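Local coordinates for protein probable translation initiation factor eIF-2B subunit delta (Schizosaccharomyces pombe, PDB 5B04) that acts as the delta subunit of the eIF2B complex, which catalyses exchange of GDP for GTP on the gamma subunit of initiation factor eIF2, at residues K338-G343 / I373-S378. Numbering follows the deposited sequence.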
ATOM      1  N   LYS G 338       8.312 -22.424 -15.921  1.00 57.44           N
ATOM      2  CA  LYS G 338       8.466 -22.784 -14.513  1.00 50.10           C
ATOM      3  C   LYS G 338       9.598 -22.012 -13.840  1.00 54.70           C
ATOM      4  O   LYS G 338      10.624 -21.729 -14.458  1.00 56.80           O
ATOM      5  CB  LYS G 338       8.709 -24.288 -14.364  1.00 43.72           C
ATOM      6  CG  LYS G 338       7.450 -25.133 -14.443  1.00 61.95           C
ATOM      7  CD  LYS G 338       7.753 -26.607 -14.240  1.00 66.96           C
ATOM      8  CE  LYS G 338       6.489 -27.442 -14.351  1.00 68.73           C
ATOM      9  NZ  LYS G 338       5.867 -27.330 -15.699  1.00 64.55           N
ATOM     10  N   ILE G 339       9.402 -21.681 -12.568  1.00 46.83           N
ATOM     11  CA  ILE G 339      10.410 -20.969 -11.789  1.00 46.61           C
ATOM     12  C   ILE G 339      10.829 -21.782 -10.569  1.00 54.91           C
ATOM     13  O   ILE G 339       9.989 -22.190  -9.766  1.00 65.04           O
ATOM     14  CB  ILE G 339       9.898 -19.593 -11.324  1.00 47.91           C
ATOM     15  CG1 ILE G 339       9.543 -18.721 -12.528  1.00 39.66           C
ATOM     16  CG2 ILE G 339      10.936 -18.900 -10.455  1.00 47.47           C
ATOM     17  CD1 ILE G 339       8.833 -17.439 -12.160  1.00 55.89           C
ATOM     18  N   PHE G 340      12.130 -22.014 -10.434  1.00 50.64           N
ATOM     19  CA  PHE G 340      12.658 -22.777  -9.309  1.00 42.61           C
ATOM     20  C   PHE G 340      13.534 -21.903  -8.421  1.00 52.08           C
ATOM     21  O   PHE G 340      14.455 -21.241  -8.897  1.00 63.93           O
ATOM     22  CB  PHE G 340      13.451 -23.986  -9.804  1.00 45.79           C
ATOM     23  CG  PHE G 340      12.590 -25.130 -10.260  1.00 37.84           C
ATOM     24  CD1 PHE G 340      11.791 -25.010 -11.384  1.00 49.73           C
ATOM     25  CD2 PHE G 340      12.584 -26.327  -9.564  1.00 65.67           C
ATOM     26  CE1 PHE G 340      11.000 -26.061 -11.806  1.00 65.29           C
ATOM     27  CE2 PHE G 340      11.795 -27.383  -9.982  1.00 70.32           C
ATOM     28  CZ  PHE G 340      11.002 -27.249 -11.104  1.00 57.56           C
ATOM     29  N   LEU G 341      13.240 -21.908  -7.125  1.00 50.54           N
ATOM     30  CA  LEU G 341      13.952 -21.058  -6.182  1.00 51.29           C
ATOM     31  C   LEU G 341      14.561 -21.849  -5.031  1.00 55.41           C
ATOM     32  O   LEU G 341      13.924 -22.736  -4.464  1.00 67.16           O
ATOM     33  CB  LEU G 341      13.013 -19.987  -5.625  1.00 46.89           C
ATOM     34  CG  LEU G 341      12.284 -19.120  -6.650  1.00 54.40           C
ATOM     35  CD1 LEU G 341      11.318 -18.177  -5.956  1.00 43.62           C
ATOM     36  CD2 LEU G 341      13.279 -18.345  -7.498  1.00 56.26           C
ATOM     37  N   GLY G 342      15.805 -21.521  -4.699  1.00 62.10           N
ATOM     38  CA  GLY G 342      16.437 -22.040  -3.503  1.00 53.74           C
ATOM     39  C   GLY G 342      16.229 -21.031  -2.392  1.00 67.36           C
ATOM     40  O   GLY G 342      16.137 -19.833  -2.651  1.00 86.93           O
ATOM     41  N   GLY G 343      16.148 -21.507  -1.154  1.00 63.23           N
ATOM     42  CA  GLY G 343      15.863 -20.624  -0.041  1.00 56.91           C
ATOM     43  C   GLY G 343      16.937 -20.596   1.025  1.00 67.56           C
ATOM     44  O   GLY G 343      17.492 -21.630   1.394  1.00 80.96           O
ATOM     45  N   ILE G 373       8.240 -22.304  -7.474  1.00 46.48           N
ATOM     46  CA  ILE G 373       8.581 -23.501  -6.717  1.00 49.37           C
ATOM     47  C   ILE G 373       9.766 -23.268  -5.786  1.00 58.93           C
ATOM     48  O   ILE G 373      10.902 -23.114  -6.235  1.00 66.01           O
ATOM     49  CB  ILE G 373       8.899 -24.674  -7.660  1.00 49.00           C
ATOM     50  CG1 ILE G 373       7.725 -24.915  -8.612  1.00 56.33           C
ATOM     51  CG2 ILE G 373       9.219 -25.928  -6.864  1.00 46.19           C
ATOM     52  CD1 ILE G 373       7.981 -25.986  -9.645  1.00 51.20           C
ATOM     53  N   ALA G 374       9.494 -23.248  -4.485  1.00 51.99           N
ATOM     54  CA  ALA G 374      10.531 -23.034  -3.485  1.00 50.62           C
ATOM     55  C   ALA G 374      11.132 -24.355  -3.017  1.00 61.42           C
ATOM     56  O   ALA G 374      10.419 -25.241  -2.546  1.00 76.58           O
ATOM     57  CB  ALA G 374       9.973 -22.261  -2.301  1.00 54.36           C
ATOM     58  N   CYS G 375      12.448 -24.482  -3.154  1.00 50.89           N
ATOM     59  CA  CYS G 375      13.155 -25.685  -2.729  1.00 63.29           C
ATOM     60  C   CYS G 375      14.014 -25.402  -1.503  1.00 70.22           C
ATOM     61  O   CYS G 375      15.065 -24.770  -1.603  1.00 79.68           O
ATOM     62  CB  CYS G 375      14.021 -26.228  -3.866  1.00 45.96           C
ATOM     63  SG  CYS G 375      13.101 -26.643  -5.362  1.00 65.15           S
ATOM     64  N   CYS G 376      13.563 -25.874  -0.347  1.00 59.96           N
ATOM     65  CA  CYS G 376      14.257 -25.597   0.903  1.00 78.78           C
ATOM     66  C   CYS G 376      14.293 -26.814   1.819  1.00 76.38           C
ATOM     67  O   CYS G 376      13.280 -27.484   2.017  1.00 58.35           O
ATOM     68  CB  CYS G 376      13.593 -24.421   1.623  1.00 58.59           C
ATOM     69  SG  CYS G 376      14.467 -23.843   3.094  1.00 77.81           S
ATOM     70  N   GLU G 377      15.468 -27.096   2.371  1.00 79.25           N
ATOM     71  CA  GLU G 377      15.615 -28.161   3.355  1.00 68.03           C
ATOM     72  C   GLU G 377      14.873 -27.786   4.635  1.00 71.03           C
ATOM     73  O   GLU G 377      14.746 -26.605   4.960  1.00 71.93           O
ATOM     74  CB  GLU G 377      17.095 -28.430   3.644  1.00 73.30           C
ATOM     75  CG  GLU G 377      17.863 -29.087   2.496  1.00 79.90           C
ATOM     76  CD  GLU G 377      18.282 -28.111   1.407  1.00 80.27           C
ATOM     77  OE1 GLU G 377      19.151 -28.477   0.588  1.00 78.12           O
ATOM     78  OE2 GLU G 377      17.747 -26.984   1.364  1.00 78.51           O
ATOM     79  N   SER G 378      14.384 -28.790   5.356  1.00 83.60           N
ATOM     80  CA  SER G 378      13.529 -28.561   6.519  1.00 81.58           C
ATOM     81  C   SER G 378      14.237 -27.824   7.651  1.00 76.39           C
ATOM     82  O   SER G 378      13.622 -27.021   8.352  1.00 70.80           O
ATOM     83  CB  SER G 378      12.983 -29.888   7.047  1.00 69.88           C
ATOM     84  OG  SER G 378      14.036 -30.743   7.458  1.00 81.23           O
TER
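The carbonyl oxygen of I373 accepts the N-H of L341 (N to O 2.8 Å), one rung of a parallel ladder in which F340 faces I373, L341 faces A374 and G342 faces C375. L341 N and L341 O both turn to the partner strand: L341 O receives C375 N, and at the start of the ladder I339 O takes I373 N at 2.9 Å. Beyond G342 the strands begin to part, and the bond from G343 N to C375 O is weak at 3.5 Å. The two strand axes come within 4.6 Å and cross at -27°, the twist of neighbouring parallel strands.

On one face of the sheet F340 and I373 project in the same direction as neighbours. With I373 CG1 anti to its own carbonyl carbon (chi1 -56°) and the chain extended beyond it (chi2 176°), CD1 comes over one face of the phenyl ring in a CH-pi contact, 4.0 Å from the ring centroid; the nearest ring atom is F340 CZ at 3.6 Å. C375 follows on this same face, and its SG approaches the ring obliquely, 4.2 Å from F340 CD2, as a sulfur-aromatic contact.

The two strands form a beta-alpha-beta crossover through helix 358-367, consistent with the Rossmann-like clan of the family. That helix packs against L341 on one face, while helix 231-262 covers the F340 and C375 face through A261 and I257. Strand 269-274 pairs with 338-342 along its far edge, and strand 442-445 flanks 372-375, so the pair lies inside the sheet.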